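Local coordinates for protein beta-lactamase/D-alanine Carboxypeptidase (PDB 3RJU) that probably hydrolyses amide bonds of beta-lactams or D-alanyl peptides, as a putative penicillin-binding protein of the serine beta-lactamase family, at residues S7-Q12 and N343-E348; Y13-F18 and R39-T44; L28-N33 and I321-V326; P297-K302 and Y312-P317. All coordinates share one frame; numbering follows the deposited sequence.

Interaction 1 of 4, residues S7-Q12 and N343-E348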
loop_
_atom_site.group_PDB
_atom_site.type_symbol
_atom_site.label_atom_id
_atom_site.label_comp_id
_atom_site.label_asym_id
_atom_site.label_seq_id
_atom_site.Cartn_x
_atom_site.Cartn_y
_atom_site.Cartn_z
ATOM N N SER A 7 14.412 -3.990 -21.365
ATOM C CA SER A 7 13.753 -2.817 -21.924
ATOM C C SER A 7 12.722 -3.229 -23.011
ATOM O O SER A 7 11.582 -2.730 -23.056
ATOM C CB SER A 7 14.833 -1.922 -22.532
ATOM O OG SER A 7 14.255 -0.779 -23.094
ATOM N N GLN A 8 13.128 -4.124 -23.904
ATOM C CA GLN A 8 12.228 -4.589 -24.956
ATOM C C GLN A 8 11.007 -5.362 -24.404
ATOM O O GLN A 8 9.889 -5.249 -24.937
ATOM C CB GLN A 8 12.990 -5.414 -26.011
ATOM C CG GLN A 8 13.952 -4.607 -26.908
ATOM C CD GLN A 8 15.276 -4.246 -26.228
ATOM O OE1 GLN A 8 15.554 -4.686 -25.108
ATOM N NE2 GLN A 8 16.105 -3.463 -26.916
ATOM N N ILE A 9 11.202 -6.141 -23.342
ATOM C CA ILE A 9 10.077 -6.832 -22.729
ATOM C C ILE A 9 9.114 -5.814 -22.106
ATOM O O ILE A 9 7.884 -5.904 -22.275
ATOM C CB ILE A 9 10.559 -7.861 -21.691
ATOM C CG1 ILE A 9 11.302 -9.014 -22.385
ATOM C CG2 ILE A 9 9.367 -8.388 -20.858
ATOM C CD1 ILE A 9 12.092 -9.929 -21.427
ATOM N N VAL A 10 9.658 -4.824 -21.407
ATOM C CA VAL A 10 8.805 -3.786 -20.848
ATOM C C VAL A 10 7.990 -3.111 -21.955
ATOM O O VAL A 10 6.786 -2.870 -21.796
ATOM C CB VAL A 10 9.611 -2.753 -20.031
ATOM C CG1 VAL A 10 8.726 -1.574 -19.613
ATOM C CG2 VAL A 10 10.216 -3.422 -18.781
ATOM N N ASP A 11 8.650 -2.830 -23.077
ATOM C CA ASP A 11 7.972 -2.201 -24.211
ATOM C C ASP A 11 6.878 -3.055 -24.850
ATOM O O ASP A 11 6.006 -2.527 -25.530
ATOM C CB ASP A 11 8.982 -1.810 -25.285
ATOM C CG ASP A 11 9.838 -0.640 -24.873
ATOM O OD1 ASP A 11 9.433 0.112 -23.956
ATOM O OD2 ASP A 11 10.912 -0.474 -25.485
ATOM N N GLN A 12 6.946 -4.369 -24.674
ATOM C CA GLN A 12 5.870 -5.242 -25.136
ATOM C C GLN A 12 4.557 -4.994 -24.387
ATOM O O GLN A 12 3.481 -5.314 -24.900
ATOM C CB GLN A 12 6.266 -6.713 -24.984
ATOM C CG GLN A 12 7.395 -7.179 -25.876
ATOM C CD GLN A 12 7.894 -8.557 -25.443
ATOM O OE1 GLN A 12 7.217 -9.258 -24.691
ATOM N NE2 GLN A 12 9.078 -8.932 -25.889
ATOM N N ASN A 343 0.847 -8.057 -14.215
ATOM C CA ASN A 343 1.134 -9.448 -13.886
ATOM C C ASN A 343 1.685 -10.201 -15.090
ATOM O O ASN A 343 2.610 -11.004 -14.967
ATOM C CB ASN A 343 -0.103 -10.152 -13.314
ATOM C CG ASN A 343 -0.496 -9.611 -11.949
ATOM O OD1 ASN A 343 0.371 -9.136 -11.186
ATOM N ND2 ASN A 343 -1.804 -9.665 -11.631
ATOM N N GLN A 344 1.127 -9.921 -16.262
ATOM C CA GLN A 344 1.637 -10.541 -17.475
ATOM C C GLN A 344 3.040 -10.058 -17.825
ATOM O O GLN A 344 3.864 -10.840 -18.304
ATOM C CB GLN A 344 0.668 -10.319 -18.629
ATOM C CG GLN A 344 -0.619 -11.068 -18.413
ATOM C CD GLN A 344 -1.681 -10.719 -19.421
ATOM O OE1 GLN A 344 -1.383 -10.209 -20.505
ATOM N NE2 GLN A 344 -2.934 -10.995 -19.077
ATOM N N LEU A 345 3.308 -8.773 -17.599
ATOM C CA LEU A 345 4.664 -8.252 -17.753
ATOM C C LEU A 345 5.630 -9.003 -16.823
ATOM O O LEU A 345 6.703 -9.441 -17.240
ATOM C CB LEU A 345 4.703 -6.750 -17.461
ATOM C CG LEU A 345 6.090 -6.086 -17.361
ATOM C CD1 LEU A 345 6.942 -6.297 -18.623
ATOM C CD2 LEU A 345 5.923 -4.604 -17.071
ATOM N N VAL A 346 5.239 -9.144 -15.558
ATOM C CA VAL A 346 6.081 -9.840 -14.585
ATOM C C VAL A 346 6.334 -11.282 -15.059
ATOM O O VAL A 346 7.453 -11.800 -14.958
ATOM C CB VAL A 346 5.449 -9.815 -13.173
ATOM C CG1 VAL A 346 6.157 -10.785 -12.242
ATOM C CG2 VAL A 346 5.508 -8.401 -12.598
ATOM N N ALA A 347 5.306 -11.907 -15.619
ATOM C CA ALA A 347 5.431 -13.286 -16.101
ATOM C C ALA A 347 6.462 -13.380 -17.233
ATOM O O ALA A 347 7.228 -14.349 -17.311
ATOM C CB ALA A 347 4.081 -13.824 -16.569
ATOM N N GLU A 348 6.489 -12.375 -18.110
ATOM C CA GLU A 348 7.490 -12.375 -19.172
ATOM C C GLU A 348 8.893 -12.099 -18.604
ATOM O O GLU A 348 9.873 -12.711 -19.031
ATOM C CB GLU A 348 7.128 -11.374 -20.273
ATOM C CG GLU A 348 8.069 -11.444 -21.508
ATOM C CD GLU A 348 8.022 -12.786 -22.244
ATOM O OE1 GLU A 348 6.967 -13.455 -22.207
ATOM O OE2 GLU A 348 9.049 -13.164 -22.869
HETATM O O HOH W 1 9.905 -11.705 -25.149
#
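Ile9 lays its CG2 methyl against the side chain of Glu348, with 3.4 Å between Ile9 CG2 and Glu348 CG, and the two chains cross at about a right angle. Glu348 presents its methylene this way because CG stands anti to the backbone N (chi1 -173°) and the chain then bends at chi2, lifting the carboxylate clear of the isoleucine. One turn back, Leu345 pushes CD1 at the backbone of the facing helix: it sits 3.8 Å from Ile9 O and equally far from Val10 CA, with Ile9 CG2 close by at 3.9 Å from Leu345 CD1. Toward solvent the contact turns polar. A water accepts from Gln12 NE2 at 3.0 Å and donates to Glu348 OE2 at 2.8 Å, so the amide and the carboxylate are joined indirectly, while Glu348 OE1 is taken by a salt bridge to Lys351. The two helices run roughly antiparallel, their segment axes 9.6 Å apart at closest approach. They are the first and last helices of the chain, packed together on one face of the large sheet, where Val10 rests on Val37 of strand 35-42 and Val346 on Val316 of strand 309-316.

Interaction 2 of 4, residues Y13-F18 and R39-T44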
loop_
_atom_site.group_PDB
_atom_site.type_symbol
_atom_site.label_atom_id
_atom_site.label_comp_id
_atom_site.label_asym_id
_atom_site.label_seq_id
_atom_site.Cartn_x
_atom_site.Cartn_y
_atom_site.Cartn_z
ATOM N N TYR A 13 4.645 -4.422 -23.183
ATOM C CA TYR A 13 3.489 -4.295 -22.294
ATOM C C TYR A 13 3.090 -2.883 -21.936
ATOM O O TYR A 13 1.912 -2.624 -21.701
ATOM C CB TYR A 13 3.718 -5.075 -20.981
ATOM C CG TYR A 13 3.644 -6.563 -21.221
ATOM C CD1 TYR A 13 2.433 -7.228 -21.150
ATOM C CD2 TYR A 13 4.782 -7.290 -21.586
ATOM C CE1 TYR A 13 2.338 -8.568 -21.403
ATOM C CE2 TYR A 13 4.698 -8.664 -21.841
ATOM C CZ TYR A 13 3.465 -9.286 -21.743
ATOM O OH TYR A 13 3.356 -10.628 -22.005
ATOM N N ALA A 14 4.063 -1.982 -21.845
ATOM C CA ALA A 14 3.814 -0.691 -21.188
ATOM C C ALA A 14 2.705 0.120 -21.864
ATOM O O ALA A 14 1.772 0.596 -21.208
ATOM C CB ALA A 14 5.099 0.135 -21.097
ATOM N N GLU A 15 2.805 0.288 -23.178
ATOM C CA GLU A 15 1.801 1.075 -23.871
ATOM C C GLU A 15 0.428 0.392 -23.825
ATOM O O GLU A 15 -0.609 1.059 -23.736
ATOM C CB GLU A 15 2.228 1.383 -25.310
ATOM C CG GLU A 15 1.536 2.629 -25.836
ATOM C CD GLU A 15 2.063 3.075 -27.180
ATOM O OE1 GLU A 15 2.190 4.304 -27.382
ATOM O OE2 GLU A 15 2.341 2.201 -28.030
ATOM N N HIS A 16 0.409 -0.938 -23.853
ATOM C CA HIS A 16 -0.865 -1.651 -23.728
ATOM C C HIS A 16 -1.536 -1.391 -22.384
ATOM O O HIS A 16 -2.751 -1.202 -22.328
ATOM C CB HIS A 16 -0.686 -3.158 -23.922
ATOM C CG HIS A 16 -0.417 -3.551 -25.337
ATOM N ND1 HIS A 16 -1.025 -2.935 -26.407
ATOM C CD2 HIS A 16 0.398 -4.496 -25.856
ATOM C CE1 HIS A 16 -0.591 -3.482 -27.529
ATOM N NE2 HIS A 16 0.266 -4.438 -27.222
ATOM N N ILE A 17 -0.748 -1.386 -21.302
ATOM C CA ILE A 17 -1.290 -1.113 -19.982
ATOM C C ILE A 17 -1.862 0.298 -19.941
ATOM O O ILE A 17 -2.957 0.526 -19.408
ATOM C CB ILE A 17 -0.213 -1.295 -18.896
ATOM C CG1 ILE A 17 0.219 -2.762 -18.840
ATOM C CG2 ILE A 17 -0.726 -0.817 -17.521
ATOM C CD1 ILE A 17 1.517 -3.008 -18.053
ATOM N N PHE A 18 -1.126 1.238 -20.522
ATOM C CA PHE A 18 -1.583 2.622 -20.605
ATOM C C PHE A 18 -2.929 2.727 -21.334
ATOM O O PHE A 18 -3.860 3.350 -20.838
ATOM C CB PHE A 18 -0.547 3.485 -21.343
ATOM C CG PHE A 18 -1.021 4.890 -21.620
ATOM C CD1 PHE A 18 -1.333 5.754 -20.574
ATOM C CD2 PHE A 18 -1.159 5.351 -22.925
ATOM C CE1 PHE A 18 -1.778 7.038 -20.822
ATOM C CE2 PHE A 18 -1.603 6.641 -23.181
ATOM C CZ PHE A 18 -1.913 7.482 -22.131
ATOM N N ARG A 39 8.876 4.100 -17.659
ATOM C CA ARG A 39 8.074 4.567 -18.788
ATOM C C ARG A 39 7.001 5.502 -18.245
ATOM O O ARG A 39 6.469 5.289 -17.145
ATOM C CB ARG A 39 7.415 3.399 -19.545
ATOM C CG ARG A 39 8.389 2.421 -20.192
ATOM C CD ARG A 39 9.209 3.086 -21.285
ATOM N NE ARG A 39 10.038 2.115 -21.998
ATOM C CZ ARG A 39 11.353 2.019 -21.859
ATOM N NH1 ARG A 39 11.986 2.852 -21.046
ATOM N NH2 ARG A 39 12.033 1.111 -22.552
ATOM N N SER A 40 6.711 6.552 -19.003
ATOM C CA SER A 40 5.660 7.489 -18.658
ATOM C C SER A 40 4.802 7.726 -19.892
ATOM O O SER A 40 5.323 7.823 -21.009
ATOM C CB SER A 40 6.244 8.832 -18.207
ATOM O OG SER A 40 7.081 8.670 -17.082
ATOM N N PHE A 41 3.495 7.828 -19.693
ATOM C CA PHE A 41 2.571 8.032 -20.800
ATOM C C PHE A 41 1.483 9.014 -20.426
ATOM O O PHE A 41 1.130 9.156 -19.248
ATOM C CB PHE A 41 1.870 6.724 -21.156
ATOM C CG PHE A 41 2.796 5.618 -21.529
ATOM C CD1 PHE A 41 3.235 5.472 -22.826
ATOM C CD2 PHE A 41 3.198 4.686 -20.574
ATOM C CE1 PHE A 41 4.098 4.430 -23.170
ATOM C CE2 PHE A 41 4.050 3.652 -20.913
ATOM C CZ PHE A 41 4.499 3.527 -22.215
ATOM N N GLY A 42 0.902 9.645 -21.443
ATOM C CA GLY A 42 -0.271 10.462 -21.224
ATOM C C GLY A 42 0.044 11.817 -20.636
ATOM O O GLY A 42 1.068 12.423 -20.952
ATOM N N GLU A 43 -0.848 12.283 -19.761
ATOM C CA GLU A 43 -0.833 13.669 -19.314
ATOM C C GLU A 43 -0.989 13.742 -17.815
ATOM O O GLU A 43 -1.659 12.898 -17.220
ATOM C CB GLU A 43 -2.015 14.410 -19.934
ATOM C CG GLU A 43 -2.174 14.254 -21.411
ATOM C CD GLU A 43 -3.456 14.907 -21.870
ATOM O OE1 GLU A 43 -4.558 14.344 -21.650
ATOM O OE2 GLU A 43 -3.355 16.001 -22.435
ATOM N N THR A 44 -0.405 14.770 -17.212
ATOM C CA THR A 44 -0.536 14.982 -15.770
ATOM C C THR A 44 -1.857 15.651 -15.375
ATOM O O THR A 44 -2.175 15.729 -14.204
ATOM C CB THR A 44 0.634 15.801 -15.203
ATOM O OG1 THR A 44 0.676 17.068 -15.866
ATOM C CG2 THR A 44 1.970 15.076 -15.396
#
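Phe41 reaches from the edge strand into the side of helix 6-20, and nearly every part of it finds something there. Its CB lies over the face of the Phe18 ring, 3.5 Å from the centroid and 15° off the ring normal, a CH-pi contact. Next, CG comes up against Phe18 CB and CG, with 3.9 Å between Phe41 CG and Phe18 CG, and CD2 keeps to the same methylene. Farther out, CE1 passes Glu15, whose CG is 4.1 Å from Phe41 CE1, the glutamate chain crossing the phenylalanine at about a right angle. At the tip CZ and CE2 meet the methyl of Ala14, which lies near the ring plane, at the edge, 3.6 Å from Phe41 CZ. This is a helix laid against an outer strand of the antiparallel sheet in the alpha-beta sandwich: strand 35-42 ends the sheet on this side, and helix 6-20 also packs on its neighbour, strand 25-32, through Ala14 on Leu28 and Ile17 on Met26. The Phe18 and Phe41 rings have planes only 20° apart, yet they are offset so that little of one ring lies over the other, their centroids 5.4 Å apart. Phe18 owes its position to CG lying anti to the backbone N (chi1 173°), which carries the ring out past Phe41 CB until CZ is 3.5 Å from Gly42 CA. At the other end Arg39 offers its CG to Ala14 CB, while its guanidinium turns back along the helix to a salt bridge with Asp11.

Interaction 3 of 4, residues L28-N33 and I321-V326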
loop_
_atom_site.group_PDB
_atom_site.type_symbol
_atom_site.label_atom_id
_atom_site.label_comp_id
_atom_site.label_asym_id
_atom_site.label_seq_id
_atom_site.Cartn_x
_atom_site.Cartn_y
_atom_site.Cartn_z
ATOM N N LEU A 28 5.316 4.001 -14.950
ATOM C CA LEU A 28 5.633 2.593 -14.744
ATOM C C LEU A 28 7.109 2.492 -14.361
ATOM O O LEU A 28 7.977 3.071 -15.041
ATOM C CB LEU A 28 5.384 1.802 -16.046
ATOM C CG LEU A 28 5.692 0.297 -16.022
ATOM C CD1 LEU A 28 4.701 -0.480 -15.162
ATOM C CD2 LEU A 28 5.662 -0.234 -17.454
ATOM N N VAL A 29 7.388 1.756 -13.285
ATOM C CA VAL A 29 8.740 1.582 -12.794
ATOM C C VAL A 29 8.996 0.094 -12.707
ATOM O O VAL A 29 8.276 -0.628 -12.000
ATOM C CB VAL A 29 8.922 2.180 -11.376
ATOM C CG1 VAL A 29 10.340 1.905 -10.849
ATOM C CG2 VAL A 29 8.625 3.681 -11.390
ATOM N N VAL A 30 10.030 -0.365 -13.412
ATOM C CA VAL A 30 10.374 -1.776 -13.428
ATOM C C VAL A 30 11.794 -1.947 -12.912
ATOM O O VAL A 30 12.724 -1.305 -13.415
ATOM C CB VAL A 30 10.274 -2.365 -14.866
ATOM C CG1 VAL A 30 10.656 -3.847 -14.883
ATOM C CG2 VAL A 30 8.868 -2.172 -15.432
ATOM N N ILE A 31 11.968 -2.823 -11.923
ATOM C CA ILE A 31 13.296 -3.173 -11.443
ATOM C C ILE A 31 13.495 -4.642 -11.724
ATOM O O ILE A 31 12.678 -5.457 -11.332
ATOM C CB ILE A 31 13.465 -2.927 -9.929
ATOM C CG1 ILE A 31 13.332 -1.439 -9.613
ATOM C CG2 ILE A 31 14.840 -3.453 -9.462
ATOM C CD1 ILE A 31 13.271 -1.085 -8.123
ATOM N N ASP A 32 14.584 -4.980 -12.410
ATOM C CA ASP A 32 14.873 -6.368 -12.735
ATOM C C ASP A 32 16.368 -6.554 -12.534
ATOM O O ASP A 32 17.170 -6.221 -13.404
ATOM C CB ASP A 32 14.450 -6.666 -14.173
ATOM C CG ASP A 32 14.631 -8.131 -14.555
ATOM O OD1 ASP A 32 15.526 -8.812 -14.000
ATOM O OD2 ASP A 32 13.884 -8.593 -15.442
ATOM N N ASN A 33 16.742 -7.073 -11.366
ATOM C CA ASN A 33 18.150 -7.183 -10.978
ATOM C C ASN A 33 18.859 -5.837 -11.144
ATOM O O ASN A 33 18.530 -4.877 -10.447
ATOM C CB ASN A 33 18.847 -8.299 -11.760
ATOM C CG ASN A 33 20.195 -8.696 -11.156
ATOM O OD1 ASN A 33 20.507 -8.376 -10.002
ATOM N ND2 ASN A 33 20.999 -9.406 -11.941
ATOM N N ILE A 321 12.757 -9.086 -9.147
ATOM C CA ILE A 321 11.923 -8.392 -10.113
ATOM C C ILE A 321 10.777 -7.726 -9.385
ATOM O O ILE A 321 10.100 -8.358 -8.564
ATOM C CB ILE A 321 11.389 -9.372 -11.174
ATOM C CG1 ILE A 321 12.536 -9.766 -12.114
ATOM C CG2 ILE A 321 10.179 -8.763 -11.962
ATOM C CD1 ILE A 321 12.251 -11.004 -12.971
ATOM N N GLY A 322 10.566 -6.444 -9.668
ATOM C CA GLY A 322 9.439 -5.726 -9.107
ATOM C C GLY A 322 8.910 -4.719 -10.106
ATOM O O GLY A 322 9.692 -4.097 -10.825
ATOM N N VAL A 323 7.589 -4.550 -10.136
ATOM C CA VAL A 323 6.949 -3.561 -10.980
ATOM C C VAL A 323 5.996 -2.727 -10.149
ATOM O O VAL A 323 5.192 -3.259 -9.390
ATOM C CB VAL A 323 6.175 -4.221 -12.117
ATOM C CG1 VAL A 323 5.487 -3.150 -12.937
ATOM C CG2 VAL A 323 7.148 -5.033 -12.990
ATOM N N PHE A 324 6.115 -1.413 -10.276
ATOM C CA PHE A 324 5.173 -0.487 -9.667
ATOM C C PHE A 324 4.524 0.334 -10.779
ATOM O O PHE A 324 5.217 0.841 -11.678
ATOM C CB PHE A 324 5.900 0.480 -8.731
ATOM C CG PHE A 324 5.027 1.595 -8.217
ATOM C CD1 PHE A 324 4.000 1.326 -7.308
ATOM C CD2 PHE A 324 5.227 2.907 -8.625
ATOM C CE1 PHE A 324 3.182 2.342 -6.826
ATOM C CE2 PHE A 324 4.411 3.926 -8.150
ATOM C CZ PHE A 324 3.391 3.642 -7.239
ATOM N N VAL A 325 3.208 0.502 -10.708
ATOM C CA VAL A 325 2.530 1.311 -11.700
ATOM C C VAL A 325 1.551 2.247 -11.016
ATOM O O VAL A 325 0.952 1.911 -9.994
ATOM C CB VAL A 325 1.787 0.437 -12.771
ATOM C CG1 VAL A 325 0.708 -0.408 -12.114
ATOM C CG2 VAL A 325 1.205 1.313 -13.863
ATOM N N VAL A 326 1.427 3.447 -11.562
ATOM C CA VAL A 326 0.451 4.398 -11.069
ATOM C C VAL A 326 -0.276 4.967 -12.288
ATOM O O VAL A 326 0.358 5.321 -13.309
ATOM C CB VAL A 326 1.074 5.546 -10.209
ATOM C CG1 VAL A 326 2.234 6.245 -10.935
ATOM C CG2 VAL A 326 -0.024 6.550 -9.822
#
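Leu28 and Val323 meet beneath helices 6-20 and 336-349, on two antiparallel neighbours, strands 25-32 and 321-328, in the large sheet of the alpha-beta sandwich. These strands come from opposite ends of the chain, and their pairing joins the N-terminal hairpin to the C-terminal strands. The backbone ladder is regular. Val29 and Phe324 form one hydrogen-bonded pair, Ile31 and Gly322 the other, each with bonds in both directions; Ile31 N to Gly322 O is nearly straight, 2.8 Å long with 176° at the hydrogen. Val323 CA lies 3.4 Å from Val29 O, a CA-H...O contact.

The tight part is the face of Leu28, Val30, Val323 and Val325. With its CG anti to the backbone N (chi1 179°), Leu28 swings CD1 toward the partner strand, 3.6 Å from Val323 CG1 and 3.9 Å from Val325 CB. Val30 and Val323 run abreast, Val30 CG2 4.1 Å from Val323 CG2. Helix 6-20 covers Leu28 and Val30, and helix 336-349 covers Val323 and Val325. The other face is looser across the pair: Gly322 puts no side chain beside Ile31, and Val29 CB and Phe324 CB are 4.4 Å apart, the ring heading off with Val29 CG2 at its edge. Ile31 and Phe324 are buried nonetheless, since helix 233-241 lies over this face with Met236 on Phe324 and Met240 on Ile31. Back on the Leu28 and Val30 face, at the end of the ladder, Asp32 runs alongside Ile321; it is hydrogen-bonded through OD2 to Ser1 OG, probably a tag residue, and Asp32 CG comes within 3.6 Å of Ile321 CG1.

Interaction 4 of 4, residues P297-K302 and Y312-P317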
loop_
_atom_site.group_PDB
_atom_site.type_symbol
_atom_site.label_atom_id
_atom_site.label_comp_id
_atom_site.label_asym_id
_atom_site.label_seq_id
_atom_site.Cartn_x
_atom_site.Cartn_y
_atom_site.Cartn_z
ATOM N N PRO A 297 3.617 -16.336 -12.452
ATOM C CA PRO A 297 4.454 -16.811 -11.348
ATOM C C PRO A 297 3.826 -16.480 -9.993
ATOM O O PRO A 297 2.787 -15.820 -9.955
ATOM C CB PRO A 297 5.742 -16.016 -11.537
ATOM C CG PRO A 297 5.286 -14.708 -12.123
ATOM C CD PRO A 297 4.121 -15.074 -13.032
ATOM N N GLY A 298 4.430 -16.958 -8.907
ATOM C CA GLY A 298 4.008 -16.562 -7.573
ATOM C C GLY A 298 4.404 -15.116 -7.377
ATOM O O GLY A 298 5.554 -14.743 -7.611
ATOM N N ILE A 299 3.440 -14.304 -6.961
ATOM C CA ILE A 299 3.602 -12.867 -6.929
ATOM C C ILE A 299 3.208 -12.312 -5.568
ATOM O O ILE A 299 2.163 -12.674 -5.021
ATOM C CB ILE A 299 2.703 -12.219 -8.025
ATOM C CG1 ILE A 299 3.281 -12.516 -9.424
ATOM C CG2 ILE A 299 2.534 -10.703 -7.787
ATOM C CD1 ILE A 299 2.327 -12.173 -10.571
HETATM N N MSE A 300 4.068 -11.453 -5.022
HETATM C CA MSE A 300 3.766 -10.647 -3.845
HETATM C C MSE A 300 3.284 -9.301 -4.355
HETATM O O MSE A 300 3.982 -8.654 -5.152
HETATM C CB MSE A 300 5.033 -10.429 -2.999
HETATM C CG MSE A 300 5.532 -11.664 -2.320
HETATM SE SE MSE A 300 4.325 -12.224 -0.898
HETATM C CE MSE A 300 4.794 -10.917 0.411
ATOM N N GLN A 301 2.125 -8.856 -3.881
ATOM C CA GLN A 301 1.532 -7.653 -4.448
ATOM C C GLN A 301 0.697 -6.835 -3.470
ATOM O O GLN A 301 0.363 -7.289 -2.362
ATOM C CB GLN A 301 0.731 -7.993 -5.730
ATOM C CG GLN A 301 -0.349 -9.076 -5.581
ATOM C CD GLN A 301 -1.708 -8.560 -5.047
ATOM O OE1 GLN A 301 -1.834 -7.430 -4.560
ATOM N NE2 GLN A 301 -2.725 -9.391 -5.162
ATOM N N LYS A 302 0.397 -5.604 -3.876
ATOM C CA LYS A 302 -0.561 -4.765 -3.161
ATOM C C LYS A 302 -1.237 -3.851 -4.172
ATOM O O LYS A 302 -0.579 -3.319 -5.069
ATOM C CB LYS A 302 0.118 -3.905 -2.090
ATOM C CG LYS A 302 -0.883 -3.036 -1.292
ATOM C CD LYS A 302 -1.791 -3.907 -0.399
ATOM C CE LYS A 302 -2.954 -3.116 0.226
ATOM N NZ LYS A 302 -4.125 -2.999 -0.700
ATOM N N TYR A 312 -0.483 -0.189 -8.250
ATOM C CA TYR A 312 -0.271 -1.613 -8.073
ATOM C C TYR A 312 1.216 -1.869 -8.000
ATOM O O TYR A 312 2.009 -1.288 -8.764
ATOM C CB TYR A 312 -0.898 -2.374 -9.240
ATOM C CG TYR A 312 -0.832 -3.889 -9.172
ATOM C CD1 TYR A 312 -1.372 -4.590 -8.078
ATOM C CD2 TYR A 312 -0.249 -4.628 -10.210
ATOM C CE1 TYR A 312 -1.333 -5.979 -8.031
ATOM C CE2 TYR A 312 -0.210 -6.021 -10.168
ATOM C CZ TYR A 312 -0.744 -6.689 -9.074
ATOM O OH TYR A 312 -0.707 -8.073 -9.009
HETATM N N MSE A 313 1.606 -2.745 -7.082
HETATM C CA MSE A 313 2.986 -3.188 -7.012
HETATM C C MSE A 313 2.974 -4.708 -7.025
HETATM O O MSE A 313 2.210 -5.323 -6.275
HETATM C CB MSE A 313 3.664 -2.694 -5.727
HETATM C CG MSE A 313 5.130 -3.105 -5.648
HETATM SE SE MSE A 313 6.056 -2.355 -4.124
HETATM C CE MSE A 313 5.849 -0.469 -4.545
ATOM N N ALA A 314 3.784 -5.307 -7.895
ATOM C CA ALA A 314 3.839 -6.760 -8.000
ATOM C C ALA A 314 5.298 -7.148 -8.049
ATOM O O ALA A 314 6.076 -6.558 -8.806
ATOM C CB ALA A 314 3.123 -7.236 -9.275
HETATM N N MSE A 315 5.697 -8.149 -7.283
HETATM C CA MSE A 315 7.088 -8.529 -7.368
HETATM C C MSE A 315 7.306 -10.000 -7.126
HETATM O O MSE A 315 6.470 -10.687 -6.523
HETATM C CB MSE A 315 7.940 -7.711 -6.406
HETATM C CG MSE A 315 7.630 -7.960 -4.950
HETATM SE SE MSE A 315 8.983 -7.207 -3.763
HETATM C CE MSE A 315 8.647 -5.302 -4.034
ATOM N N VAL A 316 8.453 -10.461 -7.605
ATOM C CA VAL A 316 8.875 -11.834 -7.445
ATOM C C VAL A 316 10.249 -11.720 -6.793
ATOM O O VAL A 316 11.268 -11.644 -7.475
ATOM C CB VAL A 316 8.953 -12.574 -8.810
ATOM C CG1 VAL A 316 9.373 -14.031 -8.608
ATOM C CG2 VAL A 316 7.615 -12.502 -9.518
ATOM N N PRO A 317 10.272 -11.629 -5.459
ATOM C CA PRO A 317 11.510 -11.245 -4.780
ATOM C C PRO A 317 12.673 -12.196 -5.048
ATOM O O PRO A 317 13.809 -11.758 -5.131
ATOM C CB PRO A 317 11.120 -11.261 -3.292
ATOM C CG PRO A 317 9.649 -11.046 -3.293
ATOM C CD PRO A 317 9.128 -11.719 -4.525
#
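Met300 and Met315 form one antiparallel hydrogen-bonded pair of this hairpin, Lys302 and Met313 the other, four backbone bonds in all; the shortest runs from Met315 N to Met300 O at 2.8 Å. Between the two pairs, Gln301 and Ala314 face each other without mutual backbone bonds, and Ala314 CA is 3.4 Å from Met300 O, a CA-H...O contact.

Apolar contacts fall on both faces. On one, Ile299 CG2 lies 3.8 Å from Ala314 CB, and Pro297 crosses Val316 at about a right angle, with Pro297 CG 4.1 Å from Val316 CG2. On the other, the selenomethionines Met300 and Met315 touch near their roots, and Met300 then bends away.

A third kind of contact joins the Tyr312 ring to the Gln301 side chain. The ring slants against Gln301, whose amide plane is turned 54° from it, and Tyr312 OH ends 3.6 Å from Gln301 CB. Gln301 folds back beside the ring because CG sits between the backbone N and the carbonyl carbon (chi1 55°). The hydroxyl is hydrogen-bonded to Asn343 of helix 336-349, which would help fix the tilt of the ring.

Lys302 is held by its backbone while its NZ is hydrogen-bonded to Tyr159 OH, near a bound citrate. Lys302 probably opens the KTG motif, beside Tyr159 and the Ser62/Lys65 pair of a likely SxxK motif, so the ladder probably sets the strand that flanks the active site.

Overall arrangement
Interactions 1, 2 and 3 gather at one end of the fold, and interaction 4 extends the same antiparallel sheet toward its middle. Strand order runs 35-42, 25-32, 321-328, 309-316, 299-306, so interactions 3 and 4, centres about 10 Å apart, are separated by the pairing of strands 321-328 and 309-316. Interaction 1 pairs helices 6-20 and 336-349 on one face of that sheet; interaction 2 uses the same first helix. Along the chain interaction 1 spans the others, the segments of 2 and 3 alternate, 4 falls within the span of 3, and 2 closes before 4 opens. The chain's two ends thus build this half of the sheet and its cover, with the probable active-site strand 299-306 farther in.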